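Local coordinates for cell wall surface anchor family protein (Streptococcus agalactiae serogroup V, PDB 3TW0), which serves as the adhesive tip pilin of group B streptococcal pili, with a metal-binding von Willebrand factor type A domain that probably mediates host attachment, at residues S90-T101 / D134-A142. The protein carries 2 engineered substitutions. Residues are numbered along the deposited sequence; the frame is centred on the assembly and turned at random.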
ATOM      1  N   SER A  90      23.430  -7.391  -0.027  1.00 31.33           N
ATOM      2  CA  SER A  90      23.846  -5.985   0.095  1.00 30.96           C
ATOM      3  C   SER A  90      23.578  -5.254   1.411  1.00 29.98           C
ATOM      4  O   SER A  90      23.807  -4.060   1.485  1.00 30.42           O
ATOM      5  CB  SER A  90      23.448  -5.118  -1.122  1.00 31.38           C
ATOM      6  OG  SER A  90      22.538  -5.742  -2.004  1.00 31.99           O
ATOM      7  N   TRP A  91      23.129  -5.943   2.448  1.00 28.97           N
ATOM      8  CA  TRP A  91      22.923  -5.292   3.746  1.00 28.55           C
ATOM      9  C   TRP A  91      23.480  -6.149   4.864  1.00 28.98           C
ATOM     10  O   TRP A  91      23.529  -7.387   4.735  1.00 28.88           O
ATOM     11  CB  TRP A  91      21.423  -5.023   4.013  1.00 28.05           C
ATOM     12  CG  TRP A  91      20.770  -4.195   2.951  1.00 26.44           C
ATOM     13  CD1 TRP A  91      19.904  -4.635   1.981  1.00 25.68           C
ATOM     14  CD2 TRP A  91      20.956  -2.790   2.724  1.00 25.56           C
ATOM     15  NE1 TRP A  91      19.539  -3.584   1.166  1.00 27.79           N
ATOM     16  CE2 TRP A  91      20.182  -2.445   1.589  1.00 26.31           C
ATOM     17  CE3 TRP A  91      21.709  -1.794   3.361  1.00 26.67           C
ATOM     18  CZ2 TRP A  91      20.122  -1.144   1.091  1.00 25.45           C
ATOM     19  CZ3 TRP A  91      21.654  -0.482   2.863  1.00 28.07           C
ATOM     20  CH2 TRP A  91      20.851  -0.176   1.739  1.00 27.42           C
ATOM     21  N   ASP A  92      23.893  -5.496   5.951  1.00 28.98           N
ATOM     22  CA  ASP A  92      24.255  -6.188   7.182  1.00 30.34           C
ATOM     23  C   ASP A  92      23.010  -6.876   7.745  1.00 30.02           C
ATOM     24  O   ASP A  92      21.894  -6.373   7.579  1.00 30.36           O
ATOM     25  CB  ASP A  92      24.812  -5.207   8.218  1.00 30.46           C
ATOM     26  CG  ASP A  92      25.168  -5.893   9.535  1.00 33.44           C
ATOM     27  OD1 ASP A  92      25.984  -6.852   9.523  1.00 35.08           O
ATOM     28  OD2 ASP A  92      24.621  -5.483  10.581  1.00 34.78           O
ATOM     29  N   TYR A  93      23.183  -8.011   8.415  1.00 29.74           N
ATOM     30  CA  TYR A  93      22.007  -8.767   8.873  1.00 28.90           C
ATOM     31  C   TYR A  93      21.158  -8.073   9.951  1.00 28.03           C
ATOM     32  O   TYR A  93      19.993  -8.449  10.158  1.00 27.99           O
ATOM     33  CB  TYR A  93      22.393 -10.183   9.307  1.00 29.44           C
ATOM     34  CG  TYR A  93      23.016 -10.293  10.683  1.00 30.06           C
ATOM     35  CD1 TYR A  93      22.226 -10.501  11.827  1.00 31.52           C
ATOM     36  CD2 TYR A  93      24.398 -10.213  10.844  1.00 32.00           C
ATOM     37  CE1 TYR A  93      22.813 -10.606  13.102  1.00 31.54           C
ATOM     38  CE2 TYR A  93      24.995 -10.328  12.108  1.00 31.76           C
ATOM     39  CZ  TYR A  93      24.203 -10.523  13.223  1.00 32.01           C
ATOM     40  OH  TYR A  93      24.810 -10.631  14.455  1.00 32.68           O
ATOM     41  N   HIS A  94      21.755  -7.109  10.659  1.00 27.52           N
ATOM     42  CA  HIS A  94      21.035  -6.263  11.643  1.00 26.89           C
ATOM     43  C   HIS A  94      20.074  -5.236  11.007  1.00 26.53           C
ATOM     44  O   HIS A  94      19.258  -4.622  11.699  1.00 27.55           O
ATOM     45  CB  HIS A  94      22.032  -5.484  12.508  1.00 26.70           C
ATOM     46  CG  HIS A  94      22.994  -6.352  13.258  1.00 26.99           C
ATOM     47  ND1 HIS A  94      22.654  -6.994  14.431  1.00 25.52           N
ATOM     48  CD2 HIS A  94      24.280  -6.688  13.001  1.00 26.29           C
ATOM     49  CE1 HIS A  94      23.692  -7.695  14.859  1.00 27.61           C
ATOM     50  NE2 HIS A  94      24.694  -7.519  14.013  1.00 26.86           N
ATOM     51  N   LYS A  95      20.204  -5.025   9.709  1.00 26.07           N
ATOM     52  CA  LYS A  95      19.452  -3.995   8.996  1.00 26.17           C
ATOM     53  C   LYS A  95      17.983  -4.401   8.754  1.00 25.32           C
ATOM     54  O   LYS A  95      17.564  -4.669   7.624  1.00 25.17           O
ATOM     55  CB  LYS A  95      20.175  -3.632   7.690  1.00 26.20           C
ATOM     56  CG  LYS A  95      19.969  -2.204   7.193  1.00 27.81           C
ATOM     57  CD  LYS A  95      19.941  -1.194   8.332  1.00 31.25           C
ATOM     58  CE  LYS A  95      19.648   0.198   7.805  1.00 31.60           C
ATOM     59  NZ  LYS A  95      19.560   1.148   8.936  1.00 34.12           N
ATOM     60  N   THR A  96      17.209  -4.432   9.835  1.00 24.20           N
ATOM     61  CA  THR A  96      15.840  -4.919   9.763  1.00 23.58           C
ATOM     62  C   THR A  96      14.803  -3.812   9.850  1.00 23.16           C
ATOM     63  O   THR A  96      13.590  -4.089   9.927  1.00 22.32           O
ATOM     64  CB  THR A  96      15.577  -5.992  10.832  1.00 22.92           C
ATOM     65  OG1 THR A  96      15.831  -5.443  12.126  1.00 24.06           O
ATOM     66  CG2 THR A  96      16.481  -7.214  10.595  1.00 24.09           C
ATOM     67  N   THR A  97      15.299  -2.573   9.877  1.00 22.36           N
ATOM     68  CA  THR A  97      14.513  -1.370   9.649  1.00 21.89           C
ATOM     69  C   THR A  97      15.367  -0.462   8.785  1.00 21.92           C
ATOM     70  O   THR A  97      16.614  -0.593   8.762  1.00 20.02           O
ATOM     71  CB  THR A  97      14.142  -0.604  10.956  1.00 22.67           C
ATOM     72  OG1 THR A  97      15.339  -0.206  11.655  1.00 22.18           O
ATOM     73  CG2 THR A  97      13.239  -1.454  11.877  1.00 21.66           C
ATOM     74  N   PHE A  98      14.703   0.425   8.038  1.00 20.97           N
ATOM     75  CA  PHE A  98      15.393   1.450   7.257  1.00 20.62           C
ATOM     76  C   PHE A  98      14.724   2.766   7.544  1.00 21.58           C
ATOM     77  O   PHE A  98      13.487   2.816   7.690  1.00 20.80           O
ATOM     78  CB  PHE A  98      15.279   1.184   5.768  1.00 20.74           C
ATOM     79  CG  PHE A  98      16.126   0.052   5.285  1.00 20.99           C
ATOM     80  CD1 PHE A  98      17.393   0.294   4.766  1.00 21.60           C
ATOM     81  CD2 PHE A  98      15.649  -1.252   5.326  1.00 19.94           C
ATOM     82  CE1 PHE A  98      18.168  -0.759   4.291  1.00 23.03           C
ATOM     83  CE2 PHE A  98      16.410  -2.304   4.860  1.00 22.51           C
ATOM     84  CZ  PHE A  98      17.685  -2.057   4.341  1.00 21.82           C
ATOM     85  N   THR A  99      15.517   3.833   7.587  1.00 21.15           N
ATOM     86  CA  THR A  99      14.996   5.150   7.909  1.00 21.73           C
ATOM     87  C   THR A  99      15.592   6.093   6.892  1.00 22.35           C
ATOM     88  O   THR A  99      16.811   6.051   6.667  1.00 23.58           O
ATOM     89  CB  THR A  99      15.353   5.532   9.371  1.00 21.69           C
ATOM     90  OG1 THR A  99      14.666   4.643  10.263  1.00 21.66           O
ATOM     91  CG2 THR A  99      14.975   6.966   9.709  1.00 21.52           C
ATOM     92  N   ALA A 100      14.750   6.882   6.217  1.00 21.72           N
ATOM     93  CA  ALA A 100      15.229   7.795   5.171  1.00 21.15           C
ATOM     94  C   ALA A 100      14.290   8.963   4.966  1.00 21.68           C
ATOM     95  O   ALA A 100      13.150   8.951   5.457  1.00 20.29           O
ATOM     96  CB  ALA A 100      15.407   7.077   3.843  1.00 20.80           C
ATOM     97  N   THR A 101      14.773   9.948   4.197  1.00 20.91           N
ATOM     98  CA  THR A 101      13.988  11.093   3.807  1.00 21.20           C
ATOM     99  C   THR A 101      13.388  10.815   2.437  1.00 21.35           C
ATOM    100  O   THR A 101      14.111  10.514   1.474  1.00 20.72           O
ATOM    101  CB  THR A 101      14.870  12.370   3.775  1.00 22.03           C
ATOM    102  OG1 THR A 101      15.362  12.623   5.100  1.00 23.55           O
ATOM    103  CG2 THR A 101      14.083  13.576   3.306  1.00 20.83           C
ATOM    104  N   ASP A 134      18.874   3.984  -6.172  1.00 31.43           N
ATOM    105  CA  ASP A 134      18.902   4.232  -4.730  1.00 31.80           C
ATOM    106  C   ASP A 134      18.352   3.006  -3.960  1.00 31.74           C
ATOM    107  O   ASP A 134      17.126   2.801  -3.901  1.00 31.70           O
ATOM    108  CB  ASP A 134      18.079   5.494  -4.405  1.00 32.01           C
ATOM    109  CG  ASP A 134      18.318   6.010  -2.983  1.00 33.75           C
ATOM    110  OD1 ASP A 134      18.604   5.190  -2.069  1.00 32.54           O
ATOM    111  OD2 ASP A 134      18.211   7.251  -2.783  1.00 35.57           O
ATOM    112  N   ARG A 135      19.247   2.185  -3.391  1.00 31.29           N
ATOM    113  CA  ARG A 135      18.834   0.932  -2.713  1.00 31.16           C
ATOM    114  C   ARG A 135      18.178   1.187  -1.360  1.00 28.95           C
ATOM    115  O   ARG A 135      17.461   0.339  -0.831  1.00 29.22           O
ATOM    116  CB  ARG A 135      20.010  -0.033  -2.514  1.00 32.35           C
ATOM    117  CG  ARG A 135      20.441  -0.768  -3.772  1.00 36.62           C
ATOM    118  CD  ARG A 135      21.326  -1.976  -3.452  1.00 43.20           C
ATOM    119  NE  ARG A 135      22.537  -1.922  -4.277  1.00 49.68           N
ATOM    120  CZ  ARG A 135      22.702  -2.546  -5.450  1.00 52.61           C
ATOM    121  NH1 ARG A 135      21.738  -3.316  -5.957  1.00 53.13           N
ATOM    122  NH2 ARG A 135      23.844  -2.400  -6.121  1.00 53.70           N
ATOM    123  N   THR A 136      18.446   2.349  -0.795  1.00 26.76           N
ATOM    124  CA  THR A 136      17.812   2.742   0.445  1.00 25.25           C
ATOM    125  C   THR A 136      16.335   3.120   0.223  1.00 23.61           C
ATOM    126  O   THR A 136      15.473   2.648   0.952  1.00 22.75           O
ATOM    127  CB  THR A 136      18.633   3.831   1.162  1.00 25.23           C
ATOM    128  OG1 THR A 136      19.903   3.267   1.481  1.00 25.75           O
ATOM    129  CG2 THR A 136      17.977   4.267   2.484  1.00 24.69           C
ATOM    130  N   LEU A 137      16.058   3.917  -0.805  1.00 22.19           N
ATOM    131  CA  LEU A 137      14.699   4.431  -1.044  1.00 21.62           C
ATOM    132  C   LEU A 137      13.867   3.361  -1.741  1.00 20.87           C
ATOM    133  O   LEU A 137      12.652   3.380  -1.694  1.00 20.19           O
ATOM    134  CB  LEU A 137      14.742   5.722  -1.863  1.00 22.26           C
ATOM    135  CG  LEU A 137      15.090   7.001  -1.083  1.00 23.38           C
ATOM    136  CD1 LEU A 137      15.070   8.239  -2.012  1.00 27.18           C
ATOM    137  CD2 LEU A 137      14.094   7.196   0.024  1.00 24.34           C
ATOM    138  N   TYR A 138      14.554   2.427  -2.385  1.00 19.93           N
ATOM    139  CA  TYR A 138      13.929   1.233  -2.917  1.00 20.25           C
ATOM    140  C   TYR A 138      13.189   0.471  -1.810  1.00 19.46           C
ATOM    141  O   TYR A 138      12.165  -0.141  -2.083  1.00 19.39           O
ATOM    142  CB  TYR A 138      14.975   0.297  -3.558  1.00 20.57           C
ATOM    143  CG  TYR A 138      14.355  -0.940  -4.190  1.00 22.38           C
ATOM    144  CD1 TYR A 138      13.789  -0.877  -5.467  1.00 23.16           C
ATOM    145  CD2 TYR A 138      14.330  -2.160  -3.512  1.00 23.43           C
ATOM    146  CE1 TYR A 138      13.233  -1.980  -6.047  1.00 24.64           C
ATOM    147  CE2 TYR A 138      13.769  -3.286  -4.091  1.00 24.54           C
ATOM    148  CZ  TYR A 138      13.209  -3.177  -5.356  1.00 25.65           C
ATOM    149  OH  TYR A 138      12.639  -4.274  -5.957  1.00 27.00           O
ATOM    150  N   GLN A 139      13.713   0.521  -0.586  1.00 18.52           N
ATOM    151  CA  GLN A 139      13.080  -0.094   0.593  1.00 17.97           C
ATOM    152  C   GLN A 139      11.732   0.525   1.023  1.00 17.68           C
ATOM    153  O   GLN A 139      11.009  -0.061   1.854  1.00 16.30           O
ATOM    154  CB  GLN A 139      14.018  -0.015   1.806  1.00 18.57           C
ATOM    155  CG  GLN A 139      15.387  -0.617   1.589  1.00 17.00           C
ATOM    156  CD  GLN A 139      15.320  -2.020   1.042  1.00 17.70           C
ATOM    157  OE1 GLN A 139      14.674  -2.886   1.615  1.00 17.85           O
ATOM    158  NE2 GLN A 139      16.024  -2.265  -0.063  1.00 20.76           N
ATOM    159  N   PHE A 140      11.448   1.719   0.502  1.00 17.57           N
ATOM    160  CA  PHE A 140      10.205   2.458   0.767  1.00 17.79           C
ATOM    161  C   PHE A 140       9.218   2.354  -0.403  1.00 17.79           C
ATOM    162  O   PHE A 140       8.245   3.141  -0.507  1.00 17.80           O
ATOM    163  CB  PHE A 140      10.535   3.928   1.100  1.00 18.50           C
ATOM    164  CG  PHE A 140      11.316   4.070   2.363  1.00 17.54           C
ATOM    165  CD1 PHE A 140      10.678   4.390   3.560  1.00 20.60           C
ATOM    166  CD2 PHE A 140      12.687   3.826   2.377  1.00 19.06           C
ATOM    167  CE1 PHE A 140      11.400   4.491   4.755  1.00 19.91           C
ATOM    168  CE2 PHE A 140      13.428   3.917   3.577  1.00 18.31           C
ATOM    169  CZ  PHE A 140      12.794   4.252   4.751  1.00 20.01           C
ATOM    170  N   GLY A 141       9.429   1.329  -1.234  1.00 17.67           N
ATOM    171  CA  GLY A 141       8.712   1.173  -2.510  1.00 17.61           C
ATOM    172  C   GLY A 141       7.560   0.176  -2.512  1.00 17.48           C
ATOM    173  O   GLY A 141       7.138  -0.256  -3.561  1.00 18.33           O
ATOM    174  N   ALA A 142       7.030  -0.162  -1.345  1.00 16.63           N
ATOM    175  CA  ALA A 142       5.778  -0.977  -1.268  1.00 15.60           C
ATOM    176  C   ALA A 142       4.533  -0.202  -1.765  1.00 15.37           C
ATOM    177  O   ALA A 142       4.598   0.973  -2.054  1.00 14.75           O
ATOM    178  CB  ALA A 142       5.576  -1.489   0.166  1.00 14.86           C
TER
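Side-chain packing, with no hydrogen bond crossing it, makes this a surface contact in which Trp91, Phe98 and Ala100, on and before strand 97-101, pack on 134-142, part of the loop between helices 114-122 and 145-159. Gln139 CG stands over the centre of the Phe98 ring, 3.6 Å from the centroid and 2° off its normal, a CH-pi contact. From there the Gln139 chain bends at chi2 (-52°), which turns its amide back to its own segment: NE2 donates to Arg135 O at 3.1 Å, nearly straight at 161° and in the amide plane. This in-plane bond helps to hold the rotation of the amide, while OE1 lies by the Phe98 rim. The same carbonyl meets the edge of the Trp91 indole, Arg135 O being 3.6 Å from Trp91 CZ2; Thr136 OG1 approaches the neighbouring CH2. Phe98 CE1 leans on one face of that indole, joining the two rings. The setting is a von Willebrand factor type A domain: strand 97-101 pairs antiparallel with strand 70-78, and the loop leads to Thr143, which with Ser20 and Ser22 binds the magnesium ion, about 12 Å from the Phe140 side chain. Phe140 packs against the strand, its CE2 3.7 Å from Ala100 CB, its ring edge facing Thr99 CA and its side chain also touching Val73. Leu137 CD2 also touches Ala100 CB and lies 3.6 Å from Thr101 O. An Asx motif starts 134-142: Leu137 N donates to Asp134 OD1 (3.1 Å), approaching from above the carboxylate plane. The Arg135 guanidinium is held from outside the segments, NH1 bonding to Asn132 OD1.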